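Local coordinates for protein probable Ni/Fe-hydrogenase 1 B-type cytochrome subunit (Escherichia coli K-12, PDB 6G94) that is probably a b-type cytochrome that binds heme and carries electrons for nickel-iron hydrogenase 1 in the inner membrane, at residues I[22-25]-I[26-29]; I[72-75]-I[76-80]; I[139-142]-I[143-147]. All coordinates share one frame; numbering follows the deposited sequence.

How the contacts relate
The three contacts each lie within a different helix, and they come in series along the chain. Contact 1 is on helix 20-40, contact 2 on helix 55-83 and contact 3 on helix 130-151. Their centres are about 12 Å apart for contacts 1 and 2, 14 Å for contacts 2 and 3, and 15 Å for contacts 1 and 3. Contact 2 touches both of the others: Leu24 CD2 meets Val73 CG2 at 3.7 Å, and Leu74 CD1 meets Ile144 CD1 at 3.9 Å. Contacts 1 and 3 do not touch. All three helices are predicted to span the membrane. Contacts 1 and 3 supply heme-pocket residues, while contact 2 joins their helices.

Contact 1 of 3, residues I[22-25]-I[26-29]; sequences HWLT and VLCM
His22 and Val26 are brought together by their first torsions. His22 CG is anti to the backbone N (chi1 161°), which sends the imidazole out from the helix. Val26 CG2 stands beside its own backbone N and reaches back to the ring from the next turn. This methyl lies over one face of the imidazole, offset toward the rim, in a CH-pi contact. Val26 CG2 is 4.2 Å from the centroid of the His22 ring and 21° off the ring normal. The nearest ring atom is His22 NE2, 3.9 Å from Val26 CG2. Val26 CG2 also comes within 3.3 Å of His22 O.

The Trp23 indole has His22 CD2 over the centre of one face, and Trp23 CE3 approaches Val26 CG2 obliquely at 4.3 Å. Val26 CG2 thus touches both ring systems. One step further on, Leu24 CD1 and Leu27 CD2 make a looser methyl contact at 4.2 Å.

The backbone beneath is helix, with each amide from Val26 to Met29 bonded to the carbonyl four residues earlier. The bond from Met29 N to Thr25 O is short, 2.7 Å, and close to straight. Thr25 OG1 has a weak hydrogen bond to Trp21 O.

Thr25 and Met29 face helix 55-83. His22 and Thr25 pack against Arg77 of that helix. The Met29 chain bends at chi2 and chi3 and reaches both Phe70 and the heme. The arrangement is that of a predicted transmembrane helix of the cytochrome b561 type, with its buried side toward the helix bundle and with Met29 among the residues of the heme pocket.

Contact 2 of 3, residues I[72-75]-I[76-80]; sequences VVLL and MRIYW
The Trp80 indole has Met76 O over one face, 3.6 Å above the plane and offset toward the rim. The Met76 side chain carries the contact back to the preceding turn. Met76 CG sits between the backbone N and the carbonyl carbon (chi1 67°). In that position Met76 CG lies 3.2 Å from Val73 O and 3.5 Å from Val72 O.

The Tyr79 ring and the Arg77 guanidinium lead away from residues 72-75, and only their first side-chain carbons stay close. Arg77 CB, for example, is 3.1 Å from Val73 O. The far end of Arg77 packs on His22 and Thr25 of helix 20-40.

The residues belong to helix 55-83, a predicted membrane-spanning helix of the b561-type bundle. It packs against both helix 20-40 and helix 130-151. Val72 also meets an apolar side chain of another protein chain.

On the side toward helix 130-151, Leu74 and Ile78 lie alongside each other and point the same way. Their CD1 methyls touch, Leu74 CD1 to Ile78 CD1 at 3.6 Å. Leu74 also packs on Phe137. The backbone bond beneath this pair, Ile78 N to Leu74 O, is weak, bent to 127° at the hydrogen. The bonds from Met76 N to Val72 O and from Arg77 N to Val73 O are much straighter.

Contact 3 of 3, residues I[139-142]-I[143-147]; sequences MSVF and MIITG. With HEM (protoporphyrin IX containing Fe), chain B.
Phe142 overlaps Thr146, whose CG2 methyl lies over one face of the phenyl ring. The CH-pi contact is close, 3.6 Å from Thr146 CG2 to the centroid of the Phe142 ring and 16° off the normal. Phe142 CG is anti to the backbone N (chi1 -180°), which holds the ring out from the helix, and the Thr146 methyl reaches back over its face. With the ring lost, as with an alanine here, Thr146 CG2 would probably be left without its aromatic partner and with a gap beside it.

Phe142 O is gripped twice by the same residue. Thr146 N and Thr146 OG1 both donate to Phe142 O, each at 2.9 Å. Thr146 OG1 is also hydrogen-bonded to His184 ND1 of helix 177-203, so this buried hydroxyl links two helices.

Val141 CG1 and Ile145 CD1 meet on another side at 3.7 Å. The helix is kinked here. Ile144 N makes a weak bond to Val141 O, and Gly147 N is weakly bonded to Met143 O. Ser140 OG is hydrogen-bonded to Tyr136 O.

Met143, Ile144 and Gly147 face the heme. The Met143 chain, bent at chi2 and chi3, sets its CE methyl 3.3 Å from HEM C2B. Ile144 CG1 is 3.7 Å from the heme methyl CMC. Gly147 has no side chain, and its backbone lies against the porphyrin, with Gly147 O 3.0 Å from HEM CHD. Such close backbone and methyl packing on a porphyrin marks this part of helix 130-151 as a wall of the heme pocket in a membrane b-type cytochrome.

Contact 1 of 3, residues I[22-25]-I[26-29]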
# COMPACT_ATOMS: atom_id res chain seq x y z
N HIS I 22 12.86 -12.95 -51.37
CA HIS I 22 12.01 -14.05 -50.90
C HIS I 22 12.33 -14.22 -49.43
O HIS I 22 11.44 -14.40 -48.62
CB HIS I 22 12.27 -15.37 -51.68
CG HIS I 22 11.78 -16.63 -50.99
ND1 HIS I 22 10.48 -17.09 -51.08
CD2 HIS I 22 12.43 -17.51 -50.19
CE1 HIS I 22 10.35 -18.19 -50.36
NE2 HIS I 22 11.52 -18.47 -49.81
N TRP I 23 13.62 -14.15 -49.11
CA TRP I 23 14.09 -14.30 -47.74
C TRP I 23 13.70 -13.10 -46.96
O TRP I 23 13.63 -13.15 -45.74
CB TRP I 23 15.60 -14.51 -47.67
CG TRP I 23 16.01 -15.83 -48.16
CD1 TRP I 23 16.91 -16.07 -49.15
CD2 TRP I 23 15.51 -17.11 -47.72
NE1 TRP I 23 17.02 -17.43 -49.35
CE2 TRP I 23 16.17 -18.09 -48.49
CE3 TRP I 23 14.58 -17.52 -46.75
CZ2 TRP I 23 15.93 -19.48 -48.33
CZ3 TRP I 23 14.34 -18.90 -46.58
CH2 TRP I 23 15.01 -19.86 -47.37
N LEU I 24 13.46 -12.02 -47.67
CA LEU I 24 12.95 -10.83 -47.04
C LEU I 24 11.51 -11.08 -46.57
O LEU I 24 11.24 -11.08 -45.38
CB LEU I 24 13.05 -9.64 -47.99
CG LEU I 24 13.13 -8.31 -47.26
CD1 LEU I 24 14.19 -8.32 -46.16
CD2 LEU I 24 13.39 -7.20 -48.25
N THR I 25 10.62 -11.31 -47.53
CA THR I 25 9.23 -11.70 -47.29
C THR I 25 9.06 -12.72 -46.15
O THR I 25 8.16 -12.59 -45.34
CB THR I 25 8.65 -12.32 -48.56
OG1 THR I 25 9.06 -11.55 -49.67
CG2 THR I 25 7.18 -12.29 -48.51
N VAL I 26 9.93 -13.71 -46.10
CA VAL I 26 9.91 -14.70 -45.02
C VAL I 26 10.25 -14.01 -43.71
O VAL I 26 9.61 -14.26 -42.70
CB VAL I 26 10.89 -15.86 -45.30
CG1 VAL I 26 11.07 -16.75 -44.08
CG2 VAL I 26 10.40 -16.66 -46.49
N LEU I 27 11.24 -13.14 -43.73
CA LEU I 27 11.64 -12.41 -42.55
C LEU I 27 10.49 -11.52 -42.12
O LEU I 27 10.17 -11.48 -40.96
CB LEU I 27 12.91 -11.60 -42.85
CG LEU I 27 13.60 -10.83 -41.73
CD1 LEU I 27 14.11 -11.82 -40.70
CD2 LEU I 27 14.73 -10.03 -42.32
N CYS I 28 9.86 -10.85 -43.07
CA CYS I 28 8.70 -10.01 -42.80
C CYS I 28 7.56 -10.84 -42.25
O CYS I 28 7.03 -10.54 -41.20
CB CYS I 28 8.26 -9.25 -44.05
SG CYS I 28 9.31 -7.83 -44.39
N MET I 29 7.21 -11.89 -42.96
CA MET I 29 6.19 -12.85 -42.52
C MET I 29 6.41 -13.30 -41.07
O MET I 29 5.51 -13.22 -40.26
CB MET I 29 6.16 -14.07 -43.45
CG MET I 29 4.94 -14.96 -43.29
SD MET I 29 3.44 -14.02 -43.61
CE MET I 29 3.47 -13.90 -45.39

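Contact 2 of 3, residues I[72-75]-I[76-80]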
# COMPACT_ATOMS: atom_id res chain seq x y z
N VAL I 72 5.58 -3.57 -49.91
CA VAL I 72 6.38 -3.12 -51.05
C VAL I 72 6.96 -4.32 -51.81
O VAL I 72 6.72 -4.48 -53.01
CB VAL I 72 7.49 -2.14 -50.59
CG1 VAL I 72 8.62 -2.07 -51.59
CG2 VAL I 72 6.90 -0.75 -50.39
N VAL I 73 7.69 -5.18 -51.09
CA VAL I 73 8.31 -6.35 -51.68
C VAL I 73 7.28 -7.23 -52.36
O VAL I 73 7.47 -7.60 -53.50
CB VAL I 73 9.15 -7.13 -50.64
CG1 VAL I 73 9.68 -8.43 -51.23
CG2 VAL I 73 10.31 -6.28 -50.16
N LEU I 74 6.20 -7.57 -51.65
CA LEU I 74 5.11 -8.39 -52.19
C LEU I 74 4.56 -7.85 -53.51
O LEU I 74 4.33 -8.63 -54.43
CB LEU I 74 3.99 -8.50 -51.16
CG LEU I 74 2.82 -9.50 -51.20
CD1 LEU I 74 1.60 -8.90 -51.91
CD2 LEU I 74 3.25 -10.83 -51.81
N LEU I 75 4.34 -6.55 -53.60
CA LEU I 75 3.74 -5.96 -54.78
C LEU I 75 4.64 -5.87 -55.96
O LEU I 75 4.17 -5.98 -57.07
CB LEU I 75 3.14 -4.59 -54.50
CG LEU I 75 1.82 -4.66 -53.75
CD1 LEU I 75 1.67 -3.40 -52.91
CD2 LEU I 75 0.65 -4.84 -54.71
N MET I 76 5.92 -5.64 -55.73
CA MET I 76 6.86 -5.69 -56.84
C MET I 76 7.03 -7.17 -57.30
O MET I 76 6.97 -7.47 -58.48
CB MET I 76 8.17 -4.95 -56.51
CG MET I 76 9.03 -5.59 -55.42
SD MET I 76 10.75 -5.02 -55.32
CE MET I 76 11.68 -6.55 -55.42
N ARG I 77 7.16 -8.06 -56.34
CA ARG I 77 7.28 -9.49 -56.57
C ARG I 77 6.05 -10.06 -57.30
O ARG I 77 6.16 -11.07 -58.01
CB ARG I 77 7.53 -10.16 -55.22
CG ARG I 77 7.78 -11.63 -55.24
CD ARG I 77 8.37 -12.08 -53.93
NE ARG I 77 8.45 -13.53 -53.91
CZ ARG I 77 7.96 -14.32 -52.95
NH1 ARG I 77 7.35 -13.80 -51.90
NH2 ARG I 77 8.09 -15.64 -53.06
N ILE I 78 4.90 -9.42 -57.15
CA ILE I 78 3.69 -9.84 -57.86
C ILE I 78 3.66 -9.20 -59.23
O ILE I 78 3.25 -9.81 -60.20
CB ILE I 78 2.40 -9.51 -57.06
CG1 ILE I 78 2.10 -10.63 -56.05
CG2 ILE I 78 1.18 -9.30 -57.95
CD1 ILE I 78 0.93 -10.35 -55.13
N TYR I 79 4.11 -7.97 -59.30
CA TYR I 79 4.09 -7.29 -60.57
C TYR I 79 4.87 -8.06 -61.66
O TYR I 79 4.44 -8.13 -62.82
CB TYR I 79 4.57 -5.86 -60.39
CG TYR I 79 4.66 -5.16 -61.67
CD1 TYR I 79 3.53 -4.94 -62.45
CD2 TYR I 79 5.90 -4.76 -62.16
CE1 TYR I 79 3.63 -4.31 -63.67
CE2 TYR I 79 6.02 -4.13 -63.38
CZ TYR I 79 4.88 -3.90 -64.13
OH TYR I 79 5.02 -3.28 -65.34
N TRP I 80 6.00 -8.66 -61.28
CA TRP I 80 6.82 -9.41 -62.23
C TRP I 80 6.25 -10.73 -62.71
O TRP I 80 6.34 -11.04 -63.91
CB TRP I 80 8.20 -9.66 -61.68
CG TRP I 80 8.97 -8.44 -61.53
CD1 TRP I 80 8.92 -7.31 -62.31
CD2 TRP I 80 9.93 -8.18 -60.51
NE1 TRP I 80 9.79 -6.37 -61.84
CE2 TRP I 80 10.43 -6.87 -60.73
CE3 TRP I 80 10.42 -8.92 -59.42
CZ2 TRP I 80 11.40 -6.30 -59.91
CZ3 TRP I 80 11.37 -8.36 -58.61
CH2 TRP I 80 11.86 -7.06 -58.85

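Contact 3 of 3, residues I[139-142]-I[143-147]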
# COMPACT_ATOMS: atom_id res chain seq x y z
N MET I 139 -4.05 -14.33 -49.87
CA MET I 139 -4.18 -14.07 -48.46
C MET I 139 -3.33 -12.82 -48.13
O MET I 139 -3.87 -11.86 -47.61
CB MET I 139 -3.68 -15.24 -47.63
CG MET I 139 -4.64 -16.41 -47.58
SD MET I 139 -6.07 -15.98 -46.60
CE MET I 139 -7.19 -15.27 -47.81
N SER I 140 -2.03 -12.85 -48.46
CA SER I 140 -1.10 -11.76 -48.28
C SER I 140 -1.72 -10.43 -48.67
O SER I 140 -1.53 -9.45 -47.98
CB SER I 140 0.16 -12.01 -49.09
OG SER I 140 0.75 -13.25 -48.73
N VAL I 141 -2.47 -10.41 -49.77
CA VAL I 141 -3.07 -9.18 -50.27
C VAL I 141 -4.26 -8.81 -49.42
O VAL I 141 -4.56 -7.63 -49.22
CB VAL I 141 -3.46 -9.30 -51.75
CG1 VAL I 141 -4.31 -8.13 -52.20
CG2 VAL I 141 -2.20 -9.39 -52.61
N PHE I 142 -4.92 -9.83 -48.89
CA PHE I 142 -6.04 -9.64 -47.98
C PHE I 142 -5.49 -9.10 -46.65
O PHE I 142 -6.05 -8.15 -46.08
CB PHE I 142 -6.83 -10.95 -47.79
CG PHE I 142 -8.01 -10.82 -46.87
CD1 PHE I 142 -9.17 -10.14 -47.28
CD2 PHE I 142 -7.96 -11.35 -45.58
CE1 PHE I 142 -10.25 -9.99 -46.42
CE2 PHE I 142 -9.05 -11.21 -44.72
CZ PHE I 142 -10.19 -10.55 -45.15
N MET I 143 -4.39 -9.68 -46.20
CA MET I 143 -3.68 -9.22 -45.00
C MET I 143 -3.15 -7.78 -45.11
O MET I 143 -2.78 -7.15 -44.11
CB MET I 143 -2.55 -10.18 -44.67
CG MET I 143 -3.05 -11.48 -44.10
SD MET I 143 -4.17 -11.16 -42.72
CE MET I 143 -3.00 -11.19 -41.37
N ILE I 144 -3.13 -7.27 -46.34
CA ILE I 144 -2.63 -5.93 -46.65
C ILE I 144 -3.82 -4.98 -46.73
O ILE I 144 -3.79 -3.91 -46.10
CB ILE I 144 -1.78 -5.90 -47.94
CG1 ILE I 144 -0.37 -6.47 -47.66
CG2 ILE I 144 -1.73 -4.49 -48.53
CD1 ILE I 144 0.50 -6.72 -48.89
N ILE I 145 -4.84 -5.38 -47.49
CA ILE I 145 -6.07 -4.58 -47.60
C ILE I 145 -6.69 -4.37 -46.22
O ILE I 145 -7.07 -3.26 -45.88
CB ILE I 145 -7.08 -5.22 -48.55
CG1 ILE I 145 -6.53 -5.27 -49.95
CG2 ILE I 145 -8.37 -4.42 -48.57
CD1 ILE I 145 -7.25 -6.26 -50.83
N THR I 146 -6.78 -5.45 -45.43
CA THR I 146 -7.31 -5.37 -44.06
C THR I 146 -6.34 -4.69 -43.09
O THR I 146 -6.77 -3.87 -42.27
CB THR I 146 -7.72 -6.76 -43.50
OG1 THR I 146 -6.58 -7.59 -43.27
CG2 THR I 146 -8.68 -7.46 -44.44
N GLY I 147 -5.06 -5.05 -43.17
CA GLY I 147 -4.02 -4.49 -42.30
C GLY I 147 -3.88 -2.98 -42.42
O GLY I 147 -3.64 -2.30 -41.42
CHA HEM B . -2.66 -6.41 -36.18
CHB HEM B . -0.65 -10.19 -38.29
CHC HEM B . -0.00 -7.62 -42.29
CHD HEM B . -1.45 -3.68 -39.95
C1A HEM B . -2.27 -7.67 -36.49
C2A HEM B . -2.67 -8.79 -35.75
C3A HEM B . -2.12 -9.86 -36.34
C4A HEM B . -1.37 -9.40 -37.43
CMA HEM B . -2.28 -11.29 -35.87
CAA HEM B . -3.53 -8.78 -34.51
CBA HEM B . -5.02 -8.72 -34.81
CGA HEM B . -5.79 -8.73 -33.53
O1A HEM B . -5.84 -9.70 -32.77
O2A HEM B . -6.42 -7.72 -33.22
C1B HEM B . -0.33 -9.81 -39.59
C2B HEM B . 0.21 -10.71 -40.56
C3B HEM B . 0.37 -9.98 -41.69
C4B HEM B . -0.06 -8.63 -41.37
CMB HEM B . 0.51 -12.18 -40.36
CAB HEM B . 0.87 -10.37 -43.01
CBB HEM B . 1.44 -11.54 -43.22
C1C HEM B . -0.29 -6.30 -41.99
C2C HEM B . -0.07 -5.21 -42.84
C3C HEM B . -0.49 -4.10 -42.17
C4C HEM B . -0.96 -4.52 -40.91
CMC HEM B . 0.49 -5.24 -44.24
CAC HEM B . -0.44 -2.72 -42.70
CBC HEM B . 0.25 -1.78 -42.07
C1D HEM B . -1.94 -4.16 -38.75
C2D HEM B . -2.59 -3.25 -37.81
C3D HEM B . -2.92 -4.01 -36.74
C4D HEM B . -2.47 -5.37 -37.06
CMD HEM B . -2.79 -1.77 -38.05
CAD HEM B . -3.63 -3.60 -35.45
CBD HEM B . -2.93 -2.44 -34.74
CGD HEM B . -3.53 -2.06 -33.42
O1D HEM B . -4.60 -1.44 -33.34
O2D HEM B . -2.95 -2.34 -32.37
NA HEM B . -1.49 -8.06 -37.54
NB HEM B . -0.46 -8.59 -40.11
NC HEM B . -0.78 -5.85 -40.81
ND HEM B . -1.89 -5.41 -38.27
FE HEM B . -1.20 -6.91 -39.10